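4-oxalmesaconate hydratase (Pseudomonas putida, PDB 5CGZ) hydrates 4-carboxy-2-hydroxymuconate, the enol form of oxalomesaconate, to 4-carboxy-4-hydroxy-2-oxoadipate, the third step of gallate degradation, as a hexameric zinc enzyme. Local coordinates at residues F109-S114 with P153-E158; A4-A9 with Y30-V35; G19-L24 with T171-T176. One frame throughout, in Å; residues are numbered along the deposited sequence.

Contact 1: residues F109-S114 with P153-E158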
loop_
_atom_site.group_PDB
_atom_site.type_symbol
_atom_site.label_atom_id
_atom_site.label_comp_id
_atom_site.label_asym_id
_atom_site.label_seq_id
_atom_site.Cartn_x
_atom_site.Cartn_y
_atom_site.Cartn_z
ATOM N N PHE A 109 -2.580 27.640 -5.803
ATOM C CA PHE A 109 -2.841 26.213 -5.643
ATOM C C PHE A 109 -3.623 25.710 -6.844
ATOM O O PHE A 109 -4.173 26.507 -7.616
ATOM C CB PHE A 109 -3.586 25.921 -4.323
ATOM C CG PHE A 109 -4.980 26.513 -4.242
ATOM C CD1 PHE A 109 -6.077 25.813 -4.730
ATOM C CD2 PHE A 109 -5.192 27.749 -3.644
ATOM C CE1 PHE A 109 -7.363 26.344 -4.644
ATOM C CE2 PHE A 109 -6.473 28.289 -3.550
ATOM C CZ PHE A 109 -7.561 27.587 -4.054
ATOM N N VAL A 110 -3.643 24.391 -7.010
ATOM C CA VAL A 110 -4.315 23.758 -8.139
ATOM C C VAL A 110 -5.249 22.646 -7.665
ATOM O O VAL A 110 -4.886 21.846 -6.801
ATOM C CB VAL A 110 -3.299 23.168 -9.131
ATOM C CG1 VAL A 110 -4.007 22.688 -10.398
ATOM C CG2 VAL A 110 -2.231 24.196 -9.460
ATOM N N LEU A 111 -6.453 22.595 -8.228
ATOM C CA LEU A 111 -7.374 21.493 -7.949
ATOM C C LEU A 111 -7.590 20.677 -9.219
ATOM O O LEU A 111 -7.817 21.243 -10.293
ATOM C CB LEU A 111 -8.719 22.020 -7.438
ATOM C CG LEU A 111 -8.706 23.043 -6.307
ATOM C CD1 LEU A 111 -10.125 23.322 -5.850
ATOM C CD2 LEU A 111 -7.862 22.527 -5.154
ATOM N N SER A 112 -7.508 19.353 -9.114
ATOM C CA SER A 112 -7.850 18.504 -10.252
ATOM C C SER A 112 -8.307 17.130 -9.750
ATOM O O SER A 112 -8.637 16.984 -8.567
ATOM C CB SER A 112 -6.669 18.390 -11.227
ATOM O OG SER A 112 -7.099 17.886 -12.487
ATOM N N HIS A 113 -8.320 16.134 -10.638
ATOM C CA HIS A 113 -8.906 14.814 -10.334
ATOM C C HIS A 113 -7.959 13.862 -9.600
ATOM O O HIS A 113 -6.752 14.074 -9.575
ATOM C CB HIS A 113 -9.367 14.126 -11.627
ATOM C CG HIS A 113 -10.424 14.874 -12.376
ATOM N ND1 HIS A 113 -11.771 14.584 -12.256
ATOM C CD2 HIS A 113 -10.344 15.882 -13.273
ATOM C CE1 HIS A 113 -12.467 15.387 -13.036
ATOM N NE2 HIS A 113 -11.623 16.187 -13.670
ATOM N N SER A 114 -8.509 12.790 -9.036
ATOM C CA SER A 114 -7.687 11.744 -8.430
ATOM C C SER A 114 -6.840 11.068 -9.501
ATOM O O SER A 114 -7.220 11.043 -10.676
ATOM C CB SER A 114 -8.568 10.706 -7.711
ATOM O OG SER A 114 -9.434 10.043 -8.626
ATOM N N PRO A 153 0.672 24.228 -4.118
ATOM C CA PRO A 153 0.085 22.940 -3.731
ATOM C C PRO A 153 -0.901 22.440 -4.786
ATOM O O PRO A 153 -1.594 23.230 -5.430
ATOM C CB PRO A 153 -0.631 23.257 -2.410
ATOM C CG PRO A 153 0.156 24.414 -1.831
ATOM C CD PRO A 153 0.605 25.232 -3.036
ATOM N N VAL A 154 -0.934 21.130 -4.982
ATOM C CA VAL A 154 -1.884 20.507 -5.889
ATOM C C VAL A 154 -2.769 19.556 -5.071
ATOM O O VAL A 154 -2.271 18.835 -4.208
ATOM C CB VAL A 154 -1.171 19.736 -7.015
ATOM C CG1 VAL A 154 -2.191 19.049 -7.933
ATOM C CG2 VAL A 154 -0.254 20.667 -7.816
ATOM N N TYR A 155 -4.071 19.570 -5.331
ATOM C CA TYR A 155 -5.006 18.710 -4.614
ATOM C C TYR A 155 -5.895 17.960 -5.579
ATOM O O TYR A 155 -6.307 18.511 -6.597
ATOM C CB TYR A 155 -5.915 19.515 -3.680
ATOM C CG TYR A 155 -5.230 20.400 -2.662
ATOM C CD1 TYR A 155 -4.865 21.705 -2.988
ATOM C CD2 TYR A 155 -4.994 19.951 -1.365
ATOM C CE1 TYR A 155 -4.257 22.534 -2.057
ATOM C CE2 TYR A 155 -4.387 20.777 -0.415
ATOM C CZ TYR A 155 -4.024 22.070 -0.774
ATOM O OH TYR A 155 -3.431 22.914 0.142
ATOM N N ALA A 156 -6.227 16.720 -5.239
ATOM C CA ALA A 156 -7.262 15.991 -5.958
ATOM C C ALA A 156 -8.577 16.195 -5.228
ATOM O O ALA A 156 -8.671 15.893 -4.031
ATOM C CB ALA A 156 -6.922 14.510 -6.061
ATOM N N PHE A 157 -9.583 16.731 -5.924
ATOM C CA PHE A 157 -10.901 16.855 -5.310
ATOM C C PHE A 157 -11.609 15.490 -5.374
ATOM O O PHE A 157 -11.067 14.526 -5.936
ATOM C CB PHE A 157 -11.742 17.979 -5.960
ATOM C CG PHE A 157 -11.665 18.042 -7.468
ATOM C CD1 PHE A 157 -11.846 16.906 -8.248
ATOM C CD2 PHE A 157 -11.454 19.266 -8.110
ATOM C CE1 PHE A 157 -11.793 16.984 -9.650
ATOM C CE2 PHE A 157 -11.404 19.351 -9.492
ATOM C CZ PHE A 157 -11.570 18.211 -10.267
ATOM N N GLU A 158 -12.798 15.399 -4.779
ATOM C CA GLU A 158 -13.413 14.099 -4.502
ATOM C C GLU A 158 -13.991 13.410 -5.741
ATOM O O GLU A 158 -14.833 13.972 -6.438
ATOM C CB GLU A 158 -14.512 14.244 -3.448
ATOM C CG GLU A 158 -15.161 12.887 -3.087
ATOM C CD GLU A 158 -15.946 12.918 -1.779
ATOM O OE1 GLU A 158 -15.825 13.902 -1.008
ATOM O OE2 GLU A 158 -16.682 11.948 -1.517
HETATM O O HOH W 1 -11.193 13.369 -8.382
#
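F157 meets H113 in a T-shaped stack: the edge of the phenyl ring, through CE1, points at one face of the imidazole, with the planes at 81° and the centroids 4.9 Å apart. The same phenyl ring spreads one of its faces over S112 O, which lies 3.1 Å from the plane above the ring centre. The phenyl can fold back in this way because CG stands between its own backbone N and carbonyl carbon (chi1 42°). S112 O also accepts from F157 N at 2.8 Å, so the residue that bonds this oxygen covers it with its own ring. Further along, F157 CD2 rests on L111 CB, and L111 CD2 reaches Y155 CD1 at 3.8 Å, the leucine branch meeting the tyrosine ring obliquely. V110 and V154 pair on the other face of the sheet, where branched residues suit the extended backbone. These are parallel strands, 110-112 and 154-157, joined by a beta-alpha-beta crossover through helix 122-138 in the Rossmann-like sheet; V110 N to P153 O, Y155 N to V110 O and S112 N to Y155 O complete the ladder. Where the strands end, A156 CB fits against H113 O at 3.5 Å, and a water takes the N-H of S114 while donating to F157 O. In the second shell, R17 and A18 of helix 13-27 touch the F157 ring. H113 stacks on the zinc ligand H123, and its NE2 is hydrogen-bonded to A9 N, fixing the imidazole's rotation. Y155 OH is bonded to L239 O of the second subunit.

Contact 2: residues A4-A9 with Y30-V35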
loop_
_atom_site.group_PDB
_atom_site.type_symbol
_atom_site.label_atom_id
_atom_site.label_comp_id
_atom_site.label_asym_id
_atom_site.label_seq_id
_atom_site.Cartn_x
_atom_site.Cartn_y
_atom_site.Cartn_z
ATOM N N ALA A 4 -5.761 31.203 -8.361
ATOM C CA ALA A 4 -5.673 29.747 -8.235
ATOM C C ALA A 4 -6.335 29.102 -9.442
ATOM O O ALA A 4 -7.084 29.753 -10.180
ATOM C CB ALA A 4 -6.317 29.254 -6.918
ATOM N N LEU A 5 -6.059 27.817 -9.635
ATOM C CA LEU A 5 -6.387 27.132 -10.873
ATOM C C LEU A 5 -7.128 25.824 -10.620
ATOM O O LEU A 5 -6.770 25.050 -9.722
ATOM C CB LEU A 5 -5.101 26.856 -11.667
ATOM C CG LEU A 5 -5.255 26.054 -12.961
ATOM C CD1 LEU A 5 -6.026 26.878 -14.001
ATOM C CD2 LEU A 5 -3.891 25.620 -13.504
ATOM N N VAL A 6 -8.153 25.575 -11.423
ATOM C CA VAL A 6 -8.851 24.299 -11.385
ATOM C C VAL A 6 -8.747 23.657 -12.764
ATOM O O VAL A 6 -9.080 24.287 -13.766
ATOM C CB VAL A 6 -10.331 24.474 -10.976
ATOM C CG1 VAL A 6 -11.073 23.131 -11.000
ATOM C CG2 VAL A 6 -10.413 25.120 -9.607
ATOM N N VAL A 7 -8.246 22.425 -12.824
ATOM C CA VAL A 7 -8.190 21.696 -14.094
ATOM C C VAL A 7 -9.219 20.564 -14.117
ATOM O O VAL A 7 -9.074 19.549 -13.430
ATOM C CB VAL A 7 -6.800 21.127 -14.362
ATOM C CG1 VAL A 7 -6.765 20.448 -15.730
ATOM C CG2 VAL A 7 -5.768 22.242 -14.296
ATOM N N SER A 8 -10.253 20.768 -14.925
ATOM C CA SER A 8 -11.425 19.907 -14.991
ATOM C C SER A 8 -11.393 19.065 -16.273
ATOM O O SER A 8 -11.280 19.623 -17.365
ATOM C CB SER A 8 -12.678 20.794 -14.933
ATOM O OG SER A 8 -13.872 20.051 -14.898
ATOM N N ALA A 9 -11.465 17.737 -16.168
ATOM C CA ALA A 9 -11.400 16.903 -17.379
ATOM C C ALA A 9 -12.588 17.173 -18.311
ATOM O O ALA A 9 -12.435 17.325 -19.524
ATOM C CB ALA A 9 -11.357 15.426 -17.022
ATOM N N TYR A 30 -9.368 35.875 -4.365
ATOM C CA TYR A 30 -8.652 35.099 -5.383
ATOM C C TYR A 30 -9.304 35.248 -6.743
ATOM O O TYR A 30 -10.534 35.184 -6.860
ATOM C CB TYR A 30 -8.617 33.609 -5.035
ATOM C CG TYR A 30 -7.646 33.210 -3.961
ATOM C CD1 TYR A 30 -7.924 33.456 -2.622
ATOM C CD2 TYR A 30 -6.467 32.549 -4.279
ATOM C CE1 TYR A 30 -7.049 33.068 -1.633
ATOM C CE2 TYR A 30 -5.581 32.159 -3.294
ATOM C CZ TYR A 30 -5.878 32.419 -1.974
ATOM O OH TYR A 30 -5.003 32.036 -0.987
ATOM N N ALA A 31 -8.476 35.438 -7.768
ATOM C CA ALA A 31 -8.926 35.287 -9.143
ATOM C C ALA A 31 -8.890 33.802 -9.471
ATOM O O ALA A 31 -7.830 33.235 -9.756
ATOM C CB ALA A 31 -8.049 36.087 -10.110
ATOM N N MET A 32 -10.052 33.167 -9.384
ATOM C CA MET A 32 -10.157 31.742 -9.641
ATOM C C MET A 32 -10.323 31.496 -11.131
ATOM O O MET A 32 -11.225 32.049 -11.752
ATOM C CB MET A 32 -11.330 31.143 -8.863
ATOM C CG MET A 32 -11.186 31.252 -7.337
ATOM S SD MET A 32 -9.700 30.427 -6.705
ATOM C CE MET A 32 -9.942 28.766 -7.360
ATOM N N HIS A 33 -9.447 30.671 -11.699
ATOM C CA HIS A 33 -9.547 30.309 -13.113
ATOM C C HIS A 33 -9.758 28.809 -13.304
ATOM O O HIS A 33 -9.069 27.991 -12.689
ATOM C CB HIS A 33 -8.292 30.742 -13.877
ATOM C CG HIS A 33 -8.397 30.528 -15.356
ATOM N ND1 HIS A 33 -9.367 31.136 -16.130
ATOM C CD2 HIS A 33 -7.671 29.757 -16.203
ATOM C CE1 HIS A 33 -9.228 30.755 -17.388
ATOM N NE2 HIS A 33 -8.204 29.917 -17.461
ATOM N N VAL A 34 -10.692 28.460 -14.178
ATOM C CA VAL A 34 -10.997 27.070 -14.482
ATOM C C VAL A 34 -10.634 26.739 -15.928
ATOM O O VAL A 34 -11.043 27.444 -16.858
ATOM C CB VAL A 34 -12.490 26.765 -14.249
ATOM C CG1 VAL A 34 -12.836 25.329 -14.650
ATOM C CG2 VAL A 34 -12.852 27.009 -12.798
ATOM N N VAL A 35 -9.852 25.680 -16.113
ATOM C CA VAL A 35 -9.670 25.092 -17.434
ATOM C C VAL A 35 -10.502 23.811 -17.540
ATOM O O VAL A 35 -10.305 22.877 -16.758
ATOM C CB VAL A 35 -8.201 24.745 -17.733
ATOM C CG1 VAL A 35 -8.102 23.978 -19.050
ATOM C CG2 VAL A 35 -7.336 25.993 -17.771
#
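M32 curls back over A4: its chain bends at both chi2 and chi3, laying SD 3.6 Å and CE 3.7 Å from A4 CB. The small methyl of A4 lets the thioether come this close, and the flexible methionine follows the surface that the neighbouring residues offer. V6, two residues on from A4, brings CG2 near M32 CE as well. Y30 closes this end, its ring carbon CD2 coming obliquely to A4 CB at 4.2 Å; the Y30 hydroxyl is bonded to E108. V6 and V34 stand beside each other as a matched pair, V34 CG2 4.0 Å from V6 CB. On the opposite face L5 and H33 run alongside each other, their side chains extending in a common direction. L5 CG is anti to the backbone N (chi1 176°), which sends CD1 across to H33 CD2 at 4.0 Å and on to V35 CG2. Strands 3-8 and 31-36 form the first beta-alpha-beta unit of the Rossmann-like fold, with helix 13-27 as the crossover. Parallel and in register from A4-M32 to V7-V35, they share five backbone hydrogen bonds. At its start the ladder is slack: A4 N lies 3.2 Å from A31 O and 40° out of the carbonyl plane. At its end S8 N donates almost straight to V35 O at 2.8 Å. Helix 13-27 covers the side of M32 and V34, whereas helix 92-105 covers that of L5, H33 and V35. Both ring nitrogens of H33 have partners on strand 76-80, ND1 with S77 and NE2 with E79, so the imidazole is fixed in rotation. S8 OG is hydrogen-bonded to the backbone O of H10, a zinc ligand.

Contact 3: residues G19-L24 with T171-T176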
loop_
_atom_site.group_PDB
_atom_site.type_symbol
_atom_site.label_atom_id
_atom_site.label_comp_id
_atom_site.label_asym_id
_atom_site.label_seq_id
_atom_site.Cartn_x
_atom_site.Cartn_y
_atom_site.Cartn_z
ATOM N N GLY A 19 -16.838 23.387 -6.698
ATOM C CA GLY A 19 -17.662 24.583 -6.634
ATOM C C GLY A 19 -17.475 25.354 -5.337
ATOM O O GLY A 19 -17.302 26.577 -5.344
ATOM N N GLY A 20 -17.494 24.637 -4.218
ATOM C CA GLY A 20 -17.273 25.254 -2.920
ATOM C C GLY A 20 -15.914 25.924 -2.825
ATOM O O GLY A 20 -15.814 27.078 -2.417
ATOM N N ALA A 21 -14.860 25.199 -3.195
ATOM C CA ALA A 21 -13.509 25.725 -3.095
ATOM C C ALA A 21 -13.362 26.988 -3.953
ATOM O O ALA A 21 -12.688 27.943 -3.563
ATOM C CB ALA A 21 -12.483 24.660 -3.513
ATOM N N ILE A 22 -13.985 26.982 -5.123
ATOM C CA ILE A 22 -13.914 28.129 -6.026
ATOM C C ILE A 22 -14.600 29.358 -5.412
ATOM O O ILE A 22 -13.994 30.433 -5.303
ATOM C CB ILE A 22 -14.537 27.792 -7.407
ATOM C CG1 ILE A 22 -13.671 26.743 -8.125
ATOM C CG2 ILE A 22 -14.667 29.058 -8.259
ATOM C CD1 ILE A 22 -14.292 26.149 -9.375
ATOM N N ALA A 23 -15.852 29.187 -4.987
ATOM C CA ALA A 23 -16.622 30.282 -4.404
ATOM C C ALA A 23 -15.969 30.802 -3.130
ATOM O O ALA A 23 -15.939 32.012 -2.892
ATOM C CB ALA A 23 -18.060 29.836 -4.118
ATOM N N LEU A 24 -15.439 29.893 -2.314
ATOM C CA LEU A 24 -14.845 30.282 -1.040
ATOM C C LEU A 24 -13.601 31.150 -1.259
ATOM O O LEU A 24 -13.449 32.209 -0.638
ATOM C CB LEU A 24 -14.494 29.048 -0.190
ATOM C CG LEU A 24 -14.057 29.338 1.252
ATOM C CD1 LEU A 24 -15.215 29.890 2.078
ATOM C CD2 LEU A 24 -13.451 28.109 1.934
ATOM N N THR A 171 -7.403 16.679 3.712
ATOM C CA THR A 171 -7.727 18.090 3.929
ATOM C C THR A 171 -9.225 18.303 3.738
ATOM O O THR A 171 -9.773 17.924 2.710
ATOM C CB THR A 171 -6.941 19.003 2.954
ATOM O OG1 THR A 171 -5.536 18.803 3.139
ATOM C CG2 THR A 171 -7.266 20.494 3.174
ATOM N N PHE A 172 -9.895 18.877 4.737
ATOM C CA PHE A 172 -11.291 19.285 4.573
ATOM C C PHE A 172 -11.398 20.797 4.498
ATOM O O PHE A 172 -10.915 21.517 5.383
ATOM C CB PHE A 172 -12.181 18.776 5.717
ATOM C CG PHE A 172 -12.452 17.303 5.667
ATOM C CD1 PHE A 172 -13.203 16.761 4.634
ATOM C CD2 PHE A 172 -11.973 16.462 6.660
ATOM C CE1 PHE A 172 -13.459 15.393 4.580
ATOM C CE2 PHE A 172 -12.229 15.098 6.623
ATOM C CZ PHE A 172 -12.969 14.561 5.575
ATOM N N LEU A 173 -12.040 21.265 3.439
ATOM C CA LEU A 173 -12.297 22.684 3.256
ATOM C C LEU A 173 -13.723 22.981 3.704
ATOM O O LEU A 173 -14.669 22.429 3.150
ATOM C CB LEU A 173 -12.100 23.088 1.793
ATOM C CG LEU A 173 -12.198 24.580 1.474
ATOM C CD1 LEU A 173 -10.994 25.334 2.064
ATOM C CD2 LEU A 173 -12.308 24.806 -0.040
ATOM N N ASP A 174 -13.869 23.838 4.709
ATOM C CA ASP A 174 -15.195 24.211 5.195
ATOM C C ASP A 174 -15.837 25.179 4.216
ATOM O O ASP A 174 -15.419 26.330 4.112
ATOM C CB ASP A 174 -15.108 24.839 6.589
ATOM C CG ASP A 174 -16.475 25.164 7.174
ATOM O OD1 ASP A 174 -17.499 24.935 6.492
ATOM O OD2 ASP A 174 -16.523 25.662 8.322
ATOM N N ILE A 175 -16.854 24.712 3.499
ATOM C CA ILE A 175 -17.508 25.545 2.499
ATOM C C ILE A 175 -18.910 25.955 2.941
ATOM O O ILE A 175 -19.733 26.371 2.124
ATOM C CB ILE A 175 -17.608 24.827 1.127
ATOM C CG1 ILE A 175 -18.482 23.574 1.239
ATOM C CG2 ILE A 175 -16.216 24.502 0.578
ATOM C CD1 ILE A 175 -18.949 23.051 -0.127
ATOM N N THR A 176 -19.180 25.831 4.234
ATOM C CA THR A 176 -20.488 26.174 4.776
ATOM C C THR A 176 -20.946 27.585 4.348
ATOM O O THR A 176 -22.106 27.788 3.991
ATOM C CB THR A 176 -20.481 26.089 6.308
ATOM O OG1 THR A 176 -20.186 24.739 6.715
ATOM C CG2 THR A 176 -21.837 26.519 6.866
#
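L173 drives its two methyls into the helix at separate points. CD2 presses on A21, 3.4 Å from CA and 3.5 Å from CB, the latter a close approach for two methyl carbons; the small alanine allows it. CD1 meets L24 CD2 tip to tip at 3.7 Å; both leucines hold CG anti to the backbone N (chi1 -174° and -171°), which extends the two side chains toward each other. L24 CD2 also rests on D174 O. Replacing L173 by an alanine would probably open a gap against A21 and leave L24 without its apolar mate on this strand.

The dense packing extends to G20, whose bare backbone lies under I175: CG2 is 3.7 Å from the glycine C, and a side chain at G20 would collide with I175 CD1. The contact is looser on the D174 and T176 side: the D174 side chain points away from the helix, although its backbone O touches L24, and serves its own strand end. Its OD1 accepts from T176 N at 3.0 Å, making an Asx turn, and on its syn lone pair from T176 OG1, so two bonds from one residue hold the carboxylate as the chain leaves the sheet. T176 itself is partly exposed.

The axes of helix segment 19-24 and strand 171-174 pass 9.2 Å apart at 57°. Helix 13-27 is kinked here, and the N-H groups of G20 and A21, which lack bonds to the preceding turn, are taken by the carboxylate of E226. That residue sits on strand 225-230, the antiparallel neighbour of strand 171-174 within the chain; beyond T171 to L173 the sheet continues as a parallel ladder into the second subunit.

How the contacts relate
Contacts 1 and 2 are centred 10 Å apart in one sheet, where strands 3-8 and 110-112 are neighbours: V7 N lies 2.8 Å from L111 O and S112 OG 2.7 Å from V7 O, both probable hydrogen bonds. Contact 3, centred 12 Å from contact 1 and 14 Å from contact 2, brings in helix 13-27 over this sheet. There A21 CB touches L111 CD1 at 3.6 Å, and I22 packs on V6, M32 and V34. The zinc ion, bound by H10, D13, E44 and H123, lies near the strand ends, about 4 Å from the H113 side chain and about 6 Å from that of S8; contact 3 lies away from it.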